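Local coordinates for halocarboxylic acid dehalogenase DehI (Pseudomonas putida, PDB 3BJX), which probably hydrolyses the carbon-halogen bond of alpha-haloacids, replacing the halogen with a hydroxyl group and releasing halide, at residues Ser290-Thr295 with Glu302-Ser307; Val226-Gln231 with Ile284-Ile289; Lys102-Ala107 with Leu215-Asp220. All coordinates share one frame; numbering follows the deposited sequence.

Contact 1: residues Ser290-Thr295 with Glu302-Ser307; sequences SIIHIT and EAASKS
A helical hairpin near the C-terminus brings Ile292 and Thr295, on helix 267-299, against Ala304 of the short helix 301-305, and it illustrates how a small residue lets two helices approach closely. The CA atoms of Thr295 and Ala304 lie 5.4 Å apart. Ala304 points its methyl at the long helix, where the methyl settles against two residues about one turn apart. Ala304 CB comes 3.9 Å from the carbonyl oxygen Ile292 O, and the branch methyl Ile292 CG2 adds an apolar contact at 4.1 Å from Ala304 CB. Next to it the methyl of Thr295 reaches the partner's backbone, with Thr295 CG2 4.0 Å from Ala304 CA.

Both branches of Thr295 are put to use. Its first torsion (chi1 -48°) turns CG2 anti to the backbone N, toward the short helix, and lays the hydroxyl back along its own helix. There Thr295 OG1 donates to Ile291 O at 2.6 Å. The same carbonyl already receives the helical bond from Thr295 N at 2.9 Å, and the two donors arrive from opposite faces of its plane. Asn126 of helix 112-143 is a further partner of the hydroxyl, so the polar branch is satisfied within the core while the methyl does the packing.

Leu122 and Tyr123 also touch Thr295, and Ile292 also touches Arg88 and Leu92. At the end of the short helix, Lys306 N still bonds to Glu302 O at 3.1 Å, and Lys306 then leaves helical geometry. The whole is a short alpha-alpha hairpin whose contact is apolar, fitting an all-helical fold without strands.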
ATOM      1  N   SER A 290      -1.173   5.973 -15.829  1.00 13.45           N
ATOM      2  CA  SER A 290      -1.160   5.020 -16.941  1.00 10.89           C
ATOM      3  C   SER A 290      -2.120   5.444 -18.061  1.00 12.15           C
ATOM      4  O   SER A 290      -1.809   5.307 -19.263  1.00 11.72           O
ATOM      5  CB  SER A 290      -1.562   3.620 -16.448  1.00 10.28           C
ATOM      6  OG  SER A 290      -0.563   3.011 -15.647  1.00  8.96           O
ATOM      7  N   ILE A 291      -3.296   5.923 -17.645  1.00 13.68           N
ATOM      8  CA  ILE A 291      -4.401   6.273 -18.551  1.00 14.15           C
ATOM      9  C   ILE A 291      -4.164   7.620 -19.209  1.00 14.86           C
ATOM     10  O   ILE A 291      -4.456   7.790 -20.391  1.00 16.13           O
ATOM     11  CB  ILE A 291      -5.803   6.196 -17.829  1.00 13.97           C
ATOM     12  CG1 ILE A 291      -6.044   4.776 -17.285  1.00 12.48           C
ATOM     13  CG2 ILE A 291      -6.940   6.650 -18.733  1.00 12.27           C
ATOM     14  CD1 ILE A 291      -6.121   3.685 -18.308  1.00 15.37           C
ATOM     15  N   ILE A 292      -3.612   8.569 -18.457  1.00 15.13           N
ATOM     16  CA  ILE A 292      -3.179   9.811 -19.065  1.00 16.29           C
ATOM     17  C   ILE A 292      -2.058   9.536 -20.062  1.00 17.35           C
ATOM     18  O   ILE A 292      -2.026  10.148 -21.123  1.00 17.40           O
ATOM     19  CB  ILE A 292      -2.775  10.887 -18.001  1.00 16.97           C
ATOM     20  CG1 ILE A 292      -4.038  11.510 -17.399  1.00 15.52           C
ATOM     21  CG2 ILE A 292      -1.885  11.990 -18.613  1.00 14.77           C
ATOM     22  CD1 ILE A 292      -3.775  12.466 -16.317  1.00 17.64           C
ATOM     23  N   HIS A 293      -1.152   8.604 -19.733  1.00 18.46           N
ATOM     24  CA  HIS A 293      -0.145   8.174 -20.705  1.00 17.68           C
ATOM     25  C   HIS A 293      -0.717   7.636 -21.995  1.00 17.52           C
ATOM     26  O   HIS A 293      -0.304   8.061 -23.060  1.00 20.96           O
ATOM     27  CB  HIS A 293       0.848   7.162 -20.146  1.00 17.12           C
ATOM     28  CG  HIS A 293       2.060   7.004 -21.012  1.00 16.61           C
ATOM     29  ND1 HIS A 293       2.908   8.055 -21.295  1.00 14.12           N
ATOM     30  CD2 HIS A 293       2.548   5.931 -21.681  1.00 14.37           C
ATOM     31  CE1 HIS A 293       3.875   7.628 -22.089  1.00 14.16           C
ATOM     32  NE2 HIS A 293       3.676   6.347 -22.341  1.00 13.16           N
ATOM     33  N   ILE A 294      -1.662   6.710 -21.910  1.00 17.07           N
ATOM     34  CA  ILE A 294      -2.348   6.201 -23.102  1.00 14.38           C
ATOM     35  C   ILE A 294      -3.022   7.344 -23.877  1.00 15.48           C
ATOM     36  O   ILE A 294      -2.883   7.447 -25.084  1.00 15.04           O
ATOM     37  CB  ILE A 294      -3.391   5.125 -22.701  1.00 14.15           C
ATOM     38  CG1 ILE A 294      -2.691   3.833 -22.261  1.00 11.98           C
ATOM     39  CG2 ILE A 294      -4.387   4.851 -23.824  1.00 11.45           C
ATOM     40  CD1 ILE A 294      -3.557   2.895 -21.392  1.00 11.08           C
ATOM     41  N   THR A 295      -3.746   8.203 -23.167  1.00 16.55           N
ATOM     42  CA  THR A 295      -4.376   9.384 -23.768  1.00 17.33           C
ATOM     43  C   THR A 295      -3.397  10.261 -24.527  1.00 18.85           C
ATOM     44  O   THR A 295      -3.711  10.739 -25.619  1.00 18.79           O
ATOM     45  CB  THR A 295      -5.113  10.213 -22.718  1.00 15.82           C
ATOM     46  OG1 THR A 295      -5.923   9.330 -21.928  1.00 15.92           O
ATOM     47  CG2 THR A 295      -6.015  11.251 -23.367  1.00 15.25           C
ATOM     48  N   GLU A 302      -1.473  18.136 -24.402  1.00 28.61           N
ATOM     49  CA  GLU A 302      -2.408  19.160 -23.960  1.00 28.64           C
ATOM     50  C   GLU A 302      -3.792  18.570 -23.793  1.00 28.65           C
ATOM     51  O   GLU A 302      -4.477  18.842 -22.804  1.00 28.51           O
ATOM     52  CB  GLU A 302      -2.444  20.345 -24.915  1.00 30.57           C
ATOM     53  CG  GLU A 302      -3.255  21.475 -24.340  1.00 33.92           C
ATOM     54  CD  GLU A 302      -3.417  22.642 -25.279  1.00 35.69           C
ATOM     55  OE1 GLU A 302      -2.645  23.622 -25.137  1.00 36.89           O
ATOM     56  OE2 GLU A 302      -4.323  22.582 -26.143  1.00 35.98           O
ATOM     57  N   ALA A 303      -4.193  17.755 -24.767  1.00 28.63           N
ATOM     58  CA  ALA A 303      -5.451  17.026 -24.710  1.00 28.76           C
ATOM     59  C   ALA A 303      -5.466  16.079 -23.516  1.00 28.22           C
ATOM     60  O   ALA A 303      -6.505  15.886 -22.896  1.00 27.57           O
ATOM     61  CB  ALA A 303      -5.674  16.249 -26.003  1.00 29.29           C
ATOM     62  N   ALA A 304      -4.306  15.499 -23.204  1.00 26.77           N
ATOM     63  CA  ALA A 304      -4.181  14.526 -22.115  1.00 25.29           C
ATOM     64  C   ALA A 304      -4.320  15.165 -20.738  1.00 23.63           C
ATOM     65  O   ALA A 304      -4.990  14.618 -19.868  1.00 23.05           O
ATOM     66  CB  ALA A 304      -2.859  13.754 -22.215  1.00 25.09           C
ATOM     67  N   SER A 305      -3.721  16.340 -20.573  1.00 21.82           N
ATOM     68  CA  SER A 305      -3.526  16.957 -19.263  1.00 20.15           C
ATOM     69  C   SER A 305      -4.520  18.060 -18.852  1.00 19.59           C
ATOM     70  O   SER A 305      -4.599  18.426 -17.663  1.00 17.24           O
ATOM     71  CB  SER A 305      -2.125  17.531 -19.211  1.00 18.65           C
ATOM     72  OG  SER A 305      -2.074  18.702 -19.981  1.00 19.36           O
ATOM     73  N   LYS A 306      -5.208  18.635 -19.836  1.00 20.56           N
ATOM     74  CA  LYS A 306      -6.246  19.618 -19.573  1.00 23.36           C
ATOM     75  C   LYS A 306      -7.544  18.891 -19.151  1.00 21.78           C
ATOM     76  O   LYS A 306      -7.729  17.716 -19.465  1.00 20.88           O
ATOM     77  CB  LYS A 306      -6.422  20.576 -20.763  1.00 24.95           C
ATOM     78  CG  LYS A 306      -5.394  21.758 -20.732  1.00 27.69           C
ATOM     79  CD  LYS A 306      -5.948  23.082 -21.381  1.00 28.05           C
ATOM     80  CE  LYS A 306      -5.166  24.371 -20.947  1.00 27.31           C
ATOM     81  NZ  LYS A 306      -5.637  25.629 -21.635  1.00 26.16           N
ATOM     82  N   SER A 307      -8.401  19.577 -18.398  1.00 21.80           N
ATOM     83  CA  SER A 307      -9.625  18.970 -17.869  1.00 19.70           C
ATOM     84  C   SER A 307     -10.523  18.647 -19.033  1.00 19.66           C
ATOM     85  O   SER A 307     -10.926  19.563 -19.773  1.00 20.24           O
ATOM     86  CB  SER A 307     -10.332  19.926 -16.924  1.00 19.51           C
ATOM     87  OG  SER A 307     -11.572  19.392 -16.483  1.00 23.31           O
TER

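Contact 2: residues Val226-Gln231 with Ile284-Ile289; sequences VARTEQ and IADITI
A type II beta turn from Val226 to Thr229 gives Arg228, at its third position, a positive phi of 56° and presents it to Asp286 on helix 267-299. The turn is closed at Val226 O, which accepts from both Thr229 N and Thr229 OG1; the hydroxyl bond is the shorter, Thr229 OG1 to Val226 O being 2.6 Å. Thr229 is also the N-cap of helix 230-248.

The Arg228 chain bends at chi2 and chi3, which brings the guanidinium end-on to the carboxylate. Each terminal nitrogen takes its own oxygen: Arg228 NH1 meets Asp286 OD2 at 2.8 Å, almost straight at 171°, and Arg228 NH2 meets Asp286 OD1 at 3.0 Å. Both oxygens lie close to the guanidinium plane, yet they are approached from above the carboxylate plane, because the two flat groups are turned 62° apart.

Further partners fix both ends. Asp233 pairs with Arg228 NE and the carbonyl of His196 takes NH1, while Ser236 and His198 bond to Asp286 OD1 and OD2. The chemistry is thus that of a two-point salt bridge set in a wider polar network, one that defines the rotation of both groups and ties the turn to the long helix.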
ATOM      1  N   VAL A 226       6.537   1.377 -19.879  1.00 21.68           N
ATOM      2  CA  VAL A 226       6.525   2.519 -18.959  1.00 22.03           C
ATOM      3  C   VAL A 226       6.154   2.196 -17.524  1.00 22.36           C
ATOM      4  O   VAL A 226       6.758   2.749 -16.600  1.00 23.95           O
ATOM      5  CB  VAL A 226       5.655   3.708 -19.456  1.00 22.79           C
ATOM      6  CG1 VAL A 226       6.250   4.303 -20.690  1.00 22.75           C
ATOM      7  CG2 VAL A 226       4.213   3.278 -19.708  1.00 23.32           C
ATOM      8  N   ALA A 227       5.153   1.337 -17.338  1.00 21.17           N
ATOM      9  CA  ALA A 227       4.673   0.981 -16.016  1.00 18.92           C
ATOM     10  C   ALA A 227       5.790   0.411 -15.148  1.00 19.14           C
ATOM     11  O   ALA A 227       6.637  -0.338 -15.633  1.00 18.58           O
ATOM     12  CB  ALA A 227       3.521  -0.005 -16.122  1.00 18.86           C
ATOM     13  N   ARG A 228       5.781   0.770 -13.864  1.00 19.16           N
ATOM     14  CA  ARG A 228       6.783   0.331 -12.881  1.00 19.87           C
ATOM     15  C   ARG A 228       8.269   0.614 -13.204  1.00 21.56           C
ATOM     16  O   ARG A 228       9.161   0.026 -12.589  1.00 20.89           O
ATOM     17  CB  ARG A 228       6.554  -1.138 -12.488  1.00 19.48           C
ATOM     18  CG  ARG A 228       5.172  -1.375 -11.876  1.00 18.39           C
ATOM     19  CD  ARG A 228       5.137  -1.091 -10.374  1.00 16.94           C
ATOM     20  NE  ARG A 228       5.066   0.314  -9.978  1.00 16.46           N
ATOM     21  CZ  ARG A 228       3.948   0.968  -9.642  1.00 16.94           C
ATOM     22  NH1 ARG A 228       2.752   0.387  -9.710  1.00 16.66           N
ATOM     23  NH2 ARG A 228       4.022   2.228  -9.254  1.00 13.85           N
ATOM     24  N   THR A 229       8.524   1.529 -14.142  1.00 23.12           N
ATOM     25  CA  THR A 229       9.868   2.031 -14.380  1.00 24.72           C
ATOM     26  C   THR A 229      10.188   3.055 -13.288  1.00 26.54           C
ATOM     27  O   THR A 229       9.277   3.521 -12.601  1.00 28.98           O
ATOM     28  CB  THR A 229      10.019   2.666 -15.785  1.00 24.61           C
ATOM     29  OG1 THR A 229       9.095   3.756 -15.943  1.00 24.27           O
ATOM     30  CG2 THR A 229       9.812   1.612 -16.902  1.00 23.30           C
ATOM     31  N   GLU A 230      11.470   3.372 -13.106  1.00 26.81           N
ATOM     32  CA  GLU A 230      11.925   4.369 -12.135  1.00 29.14           C
ATOM     33  C   GLU A 230      11.158   5.679 -12.250  1.00 26.37           C
ATOM     34  O   GLU A 230      10.631   6.189 -11.255  1.00 25.48           O
ATOM     35  CB  GLU A 230      13.406   4.677 -12.362  1.00 31.08           C
ATOM     36  CG  GLU A 230      14.361   4.201 -11.300  1.00 34.09           C
ATOM     37  CD  GLU A 230      15.807   4.597 -11.628  1.00 35.67           C
ATOM     38  OE1 GLU A 230      16.004   5.537 -12.447  1.00 37.09           O
ATOM     39  OE2 GLU A 230      16.743   3.960 -11.069  1.00 38.09           O
ATOM     40  N   GLN A 231      11.120   6.212 -13.471  1.00 24.05           N
ATOM     41  CA  GLN A 231      10.445   7.467 -13.788  1.00 23.05           C
ATOM     42  C   GLN A 231       8.942   7.416 -13.476  1.00 21.12           C
ATOM     43  O   GLN A 231       8.360   8.402 -12.987  1.00 19.65           O
ATOM     44  CB  GLN A 231      10.705   7.839 -15.253  1.00 24.86           C
ATOM     45  CG  GLN A 231      10.224   9.234 -15.652  1.00 28.21           C
ATOM     46  CD  GLN A 231      10.983   9.824 -16.829  1.00 29.97           C
ATOM     47  OE1 GLN A 231      11.584   9.094 -17.631  1.00 31.33           O
ATOM     48  NE2 GLN A 231      10.960  11.163 -16.943  1.00 29.93           N
ATOM     49  N   ILE A 284      -4.626   4.373  -7.362  1.00 14.45           N
ATOM     50  CA  ILE A 284      -5.219   5.491  -8.105  1.00 12.95           C
ATOM     51  C   ILE A 284      -4.140   6.359  -8.733  1.00 13.38           C
ATOM     52  O   ILE A 284      -4.228   6.685  -9.922  1.00 14.42           O
ATOM     53  CB  ILE A 284      -6.086   6.422  -7.238  1.00 13.81           C
ATOM     54  CG1 ILE A 284      -7.055   5.646  -6.340  1.00 14.10           C
ATOM     55  CG2 ILE A 284      -6.813   7.457  -8.145  1.00 13.96           C
ATOM     56  CD1 ILE A 284      -8.266   5.145  -7.002  1.00 15.22           C
ATOM     57  N   ALA A 285      -3.144   6.771  -7.946  1.00 13.31           N
ATOM     58  CA  ALA A 285      -1.967   7.464  -8.522  1.00 13.24           C
ATOM     59  C   ALA A 285      -1.438   6.708  -9.749  1.00 14.60           C
ATOM     60  O   ALA A 285      -1.303   7.305 -10.823  1.00 18.35           O
ATOM     61  CB  ALA A 285      -0.864   7.684  -7.499  1.00  8.98           C
ATOM     62  N   ASP A 286      -1.168   5.406  -9.614  1.00 14.23           N
ATOM     63  CA  ASP A 286      -0.610   4.624 -10.730  1.00 14.54           C
ATOM     64  C   ASP A 286      -1.536   4.679 -11.927  1.00 15.78           C
ATOM     65  O   ASP A 286      -1.069   4.872 -13.062  1.00 16.64           O
ATOM     66  CB  ASP A 286      -0.434   3.144 -10.371  1.00 14.13           C
ATOM     67  CG  ASP A 286       0.588   2.905  -9.272  1.00 14.92           C
ATOM     68  OD1 ASP A 286       1.414   3.781  -8.961  1.00 13.76           O
ATOM     69  OD2 ASP A 286       0.561   1.798  -8.715  1.00 16.77           O
ATOM     70  N   ILE A 287      -2.836   4.460 -11.675  1.00 15.51           N
ATOM     71  CA  ILE A 287      -3.822   4.405 -12.747  1.00 15.47           C
ATOM     72  C   ILE A 287      -4.014   5.776 -13.359  1.00 15.48           C
ATOM     73  O   ILE A 287      -4.124   5.885 -14.584  1.00 17.13           O
ATOM     74  CB  ILE A 287      -5.200   3.777 -12.325  1.00 15.84           C
ATOM     75  CG1 ILE A 287      -5.044   2.332 -11.812  1.00 15.24           C
ATOM     76  CG2 ILE A 287      -6.169   3.786 -13.497  1.00 14.38           C
ATOM     77  CD1 ILE A 287      -4.468   1.332 -12.821  1.00 13.99           C
ATOM     78  N   THR A 288      -4.046   6.817 -12.524  1.00 15.69           N
ATOM     79  CA  THR A 288      -4.091   8.187 -13.023  1.00 14.61           C
ATOM     80  C   THR A 288      -2.989   8.412 -14.081  1.00 16.09           C
ATOM     81  O   THR A 288      -3.249   8.959 -15.164  1.00 17.18           O
ATOM     82  CB  THR A 288      -4.014   9.285 -11.886  1.00 13.99           C
ATOM     83  OG1 THR A 288      -5.183   9.238 -11.054  1.00 12.48           O
ATOM     84  CG2 THR A 288      -3.962  10.684 -12.509  1.00 12.07           C
ATOM     85  N   ILE A 289      -1.769   7.980 -13.775  1.00 15.38           N
ATOM     86  CA  ILE A 289      -0.652   8.099 -14.718  1.00 14.33           C
ATOM     87  C   ILE A 289      -0.787   7.247 -15.983  1.00 14.39           C
ATOM     88  O   ILE A 289      -0.489   7.726 -17.079  1.00 15.28           O
ATOM     89  CB  ILE A 289       0.715   7.761 -14.027  1.00 12.50           C
ATOM     90  CG1 ILE A 289       1.012   8.755 -12.900  1.00 13.03           C
ATOM     91  CG2 ILE A 289       1.852   7.751 -15.030  1.00 12.52           C
ATOM     92  CD1 ILE A 289       2.001   8.199 -11.888  1.00  8.59           C
TER

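Contact 3: residues Lys102-Ala107 with Leu215-Asp220; sequences KERLYA and LQIVTD
Leu215 O, two residues before the Ile217 that meets Arg104, is gripped twice: Thr219 OG1 donates at 2.8 Å to Leu215 O, and Thr219 N reaches it from the opposite face of the carbonyl plane at 2.9 Å. This doubly used carbonyl lies on the helix that offers Ile217 to helix 101-107.

Across the contact an aliphatic side chain packs on the face of a guanidinium. The terminal methyl of Ile217 sits over the centre of the Arg104 guanidinium, with Ile217 CD1 3.6 Å from Arg104 CZ. Further back along the arginine, Arg104 CG lies 3.8 Å from Ile217 CG2, so the isoleucine lines both the stem and the head of the chain. A bend at chi2 (64°) folds Arg104 over the methyl, and a salt bridge from its NE to Glu221 holds the guanidinium in place. Leu105 completes the seat, its CD2 resting 4.0 Å from Ile217 CD1.

Beyond the pair, Leu105 leans on Ile115 of helix 112-143 and on Phe110. Leu215 and Thr219 pack on helix 183-195; helix 212-223 thereby touches that helix as well as helix 101-107, which in turn rests on helix 112-143.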
ATOM      1  N   LYS A 102      -3.152   6.366 -32.384  1.00 26.08           N
ATOM      2  CA  LYS A 102      -4.238   6.455 -33.346  1.00 27.79           C
ATOM      3  C   LYS A 102      -3.943   5.662 -34.627  1.00 26.67           C
ATOM      4  O   LYS A 102      -4.731   4.807 -35.007  1.00 26.63           O
ATOM      5  CB  LYS A 102      -4.511   7.921 -33.645  1.00 31.00           C
ATOM      6  CG  LYS A 102      -5.632   8.182 -34.618  1.00 35.40           C
ATOM      7  CD  LYS A 102      -5.755   9.682 -34.901  1.00 38.69           C
ATOM      8  CE  LYS A 102      -5.459  10.512 -33.640  1.00 40.04           C
ATOM      9  NZ  LYS A 102      -6.446  11.610 -33.479  1.00 42.24           N
ATOM     10  N   GLU A 103      -2.811   5.939 -35.280  1.00 26.89           N
ATOM     11  CA  GLU A 103      -2.355   5.151 -36.449  1.00 27.57           C
ATOM     12  C   GLU A 103      -2.224   3.645 -36.145  1.00 26.74           C
ATOM     13  O   GLU A 103      -2.492   2.802 -37.003  1.00 27.44           O
ATOM     14  CB  GLU A 103      -1.021   5.685 -37.003  1.00 29.27           C
ATOM     15  CG  GLU A 103      -1.064   7.065 -37.708  1.00 30.61           C
ATOM     16  CD  GLU A 103      -2.050   7.140 -38.900  1.00 33.08           C
ATOM     17  OE1 GLU A 103      -2.307   6.113 -39.594  1.00 32.86           O
ATOM     18  OE2 GLU A 103      -2.567   8.257 -39.146  1.00 34.71           O
ATOM     19  N   ARG A 104      -1.804   3.324 -34.921  1.00 24.72           N
ATOM     20  CA  ARG A 104      -1.752   1.950 -34.423  1.00 21.76           C
ATOM     21  C   ARG A 104      -3.114   1.282 -34.379  1.00 20.63           C
ATOM     22  O   ARG A 104      -3.245   0.102 -34.703  1.00 20.80           O
ATOM     23  CB  ARG A 104      -1.101   1.912 -33.022  1.00 21.12           C
ATOM     24  CG  ARG A 104      -1.102   0.527 -32.351  1.00 18.17           C
ATOM     25  CD  ARG A 104      -0.263  -0.468 -33.156  1.00 17.50           C
ATOM     26  NE  ARG A 104      -0.346  -1.859 -32.699  1.00 14.88           N
ATOM     27  CZ  ARG A 104      -1.107  -2.803 -33.244  1.00 16.77           C
ATOM     28  NH1 ARG A 104      -1.888  -2.522 -34.280  1.00 16.65           N
ATOM     29  NH2 ARG A 104      -1.089  -4.046 -32.748  1.00 17.70           N
ATOM     30  N   LEU A 105      -4.118   2.025 -33.931  1.00 20.64           N
ATOM     31  CA  LEU A 105      -5.471   1.504 -33.847  1.00 20.08           C
ATOM     32  C   LEU A 105      -6.091   1.395 -35.237  1.00 21.13           C
ATOM     33  O   LEU A 105      -6.832   0.460 -35.501  1.00 20.83           O
ATOM     34  CB  LEU A 105      -6.330   2.343 -32.880  1.00 20.36           C
ATOM     35  CG  LEU A 105      -5.894   2.216 -31.401  1.00 18.88           C
ATOM     36  CD1 LEU A 105      -6.611   3.237 -30.534  1.00 17.66           C
ATOM     37  CD2 LEU A 105      -6.043   0.784 -30.850  1.00 15.43           C
ATOM     38  N   TYR A 106      -5.748   2.317 -36.136  1.00 22.50           N
ATOM     39  CA  TYR A 106      -6.055   2.145 -37.552  1.00 23.47           C
ATOM     40  C   TYR A 106      -5.550   0.801 -38.054  1.00 24.04           C
ATOM     41  O   TYR A 106      -6.302   0.035 -38.655  1.00 23.78           O
ATOM     42  CB  TYR A 106      -5.406   3.244 -38.396  1.00 25.61           C
ATOM     43  CG  TYR A 106      -6.057   4.606 -38.296  1.00 26.03           C
ATOM     44  CD1 TYR A 106      -7.403   4.749 -37.961  1.00 25.24           C
ATOM     45  CD2 TYR A 106      -5.337   5.745 -38.605  1.00 26.72           C
ATOM     46  CE1 TYR A 106      -7.994   6.010 -37.901  1.00 26.94           C
ATOM     47  CE2 TYR A 106      -5.917   7.010 -38.550  1.00 27.75           C
ATOM     48  CZ  TYR A 106      -7.237   7.141 -38.201  1.00 26.79           C
ATOM     49  OH  TYR A 106      -7.774   8.416 -38.141  1.00 26.82           O
ATOM     50  N   ALA A 107      -4.264   0.537 -37.810  1.00 23.87           N
ATOM     51  CA  ALA A 107      -3.606  -0.687 -38.232  1.00 23.35           C
ATOM     52  C   ALA A 107      -4.279  -1.920 -37.639  1.00 24.06           C
ATOM     53  O   ALA A 107      -4.262  -2.997 -38.243  1.00 24.86           O
ATOM     54  CB  ALA A 107      -2.139  -0.643 -37.856  1.00 22.88           C
ATOM     55  N   LEU A 215      -7.446  -2.992 -25.331  1.00 15.45           N
ATOM     56  CA  LEU A 215      -6.869  -3.254 -24.027  1.00 15.39           C
ATOM     57  C   LEU A 215      -5.543  -4.005 -24.179  1.00 17.07           C
ATOM     58  O   LEU A 215      -4.556  -3.683 -23.495  1.00 15.68           O
ATOM     59  CB  LEU A 215      -7.834  -4.036 -23.135  1.00 14.53           C
ATOM     60  CG  LEU A 215      -7.313  -4.430 -21.734  1.00 13.09           C
ATOM     61  CD1 LEU A 215      -6.786  -3.236 -20.931  1.00 12.00           C
ATOM     62  CD2 LEU A 215      -8.388  -5.140 -20.970  1.00 12.43           C
ATOM     63  N   GLN A 216      -5.512  -4.976 -25.089  1.00 17.59           N
ATOM     64  CA  GLN A 216      -4.281  -5.696 -25.366  1.00 20.05           C
ATOM     65  C   GLN A 216      -3.144  -4.783 -25.848  1.00 19.76           C
ATOM     66  O   GLN A 216      -2.051  -4.809 -25.288  1.00 21.71           O
ATOM     67  CB  GLN A 216      -4.547  -6.809 -26.369  1.00 22.23           C
ATOM     68  CG  GLN A 216      -3.299  -7.572 -26.748  1.00 25.98           C
ATOM     69  CD  GLN A 216      -3.595  -8.994 -27.144  1.00 28.32           C
ATOM     70  OE1 GLN A 216      -4.461  -9.254 -27.992  1.00 30.23           O
ATOM     71  NE2 GLN A 216      -2.878  -9.934 -26.536  1.00 28.96           N
ATOM     72  N   ILE A 217      -3.413  -3.991 -26.885  1.00 19.73           N
ATOM     73  CA  ILE A 217      -2.457  -3.053 -27.477  1.00 17.17           C
ATOM     74  C   ILE A 217      -1.951  -2.030 -26.465  1.00 18.80           C
ATOM     75  O   ILE A 217      -0.739  -1.806 -26.355  1.00 16.67           O
ATOM     76  CB  ILE A 217      -3.085  -2.321 -28.703  1.00 16.87           C
ATOM     77  CG1 ILE A 217      -3.287  -3.299 -29.864  1.00 15.70           C
ATOM     78  CG2 ILE A 217      -2.250  -1.126 -29.150  1.00 13.73           C
ATOM     79  CD1 ILE A 217      -3.981  -2.689 -31.057  1.00 16.98           C
ATOM     80  N   VAL A 218      -2.869  -1.419 -25.709  1.00 18.67           N
ATOM     81  CA  VAL A 218      -2.449  -0.413 -24.716  1.00 18.09           C
ATOM     82  C   VAL A 218      -1.683  -1.040 -23.546  1.00 19.08           C
ATOM     83  O   VAL A 218      -0.786  -0.402 -22.984  1.00 20.10           O
ATOM     84  CB  VAL A 218      -3.613   0.531 -24.253  1.00 17.57           C
ATOM     85  CG1 VAL A 218      -4.334   1.146 -25.479  1.00 15.56           C
ATOM     86  CG2 VAL A 218      -4.595  -0.185 -23.310  1.00 13.44           C
ATOM     87  N   THR A 219      -2.003  -2.293 -23.211  1.00 20.11           N
ATOM     88  CA  THR A 219      -1.277  -3.023 -22.162  1.00 20.75           C
ATOM     89  C   THR A 219       0.132  -3.386 -22.624  1.00 21.89           C
ATOM     90  O   THR A 219       1.115  -2.986 -21.983  1.00 23.84           O
ATOM     91  CB  THR A 219      -2.047  -4.304 -21.660  1.00 20.64           C
ATOM     92  OG1 THR A 219      -3.277  -3.927 -21.021  1.00 19.98           O
ATOM     93  CG2 THR A 219      -1.203  -5.140 -20.687  1.00 19.41           C
ATOM     94  N   ASP A 220       0.228  -4.127 -23.734  1.00 22.09           N
ATOM     95  CA  ASP A 220       1.506  -4.761 -24.150  1.00 23.58           C
ATOM     96  C   ASP A 220       2.447  -3.831 -24.908  1.00 21.95           C
ATOM     97  O   ASP A 220       3.663  -4.042 -24.934  1.00 22.52           O
ATOM     98  CB  ASP A 220       1.269  -6.032 -24.998  1.00 24.53           C
ATOM     99  CG  ASP A 220       0.601  -7.163 -24.214  1.00 27.02           C
ATOM    100  OD1 ASP A 220       0.583  -7.133 -22.962  1.00 28.20           O
ATOM    101  OD2 ASP A 220       0.099  -8.101 -24.860  1.00 27.90           O
TER

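How the contacts relate
Helix 267-299 is the common element of contacts 1 and 2, which use consecutive parts of it and have centres 13 Å apart. They touch through packing, His293 NE2 lying 3.7 Å from Val226 CG1. The same helix also links contact 1 with contact 3, where Ile294 CD1 comes 3.7 Å from Val218 CB, although those centres are 16 Å apart. Contacts 2 and 3 do not meet: their nearest atoms are about 7 Å apart, but their helices 212-223 and 230-248 follow each other in the chain. One long helix thus supplies a side of contacts 1 and 2 and reaches contact 3 through its packing on helix 212-223, joining helix to helix in contact 1 and a turn to a helix in contact 2.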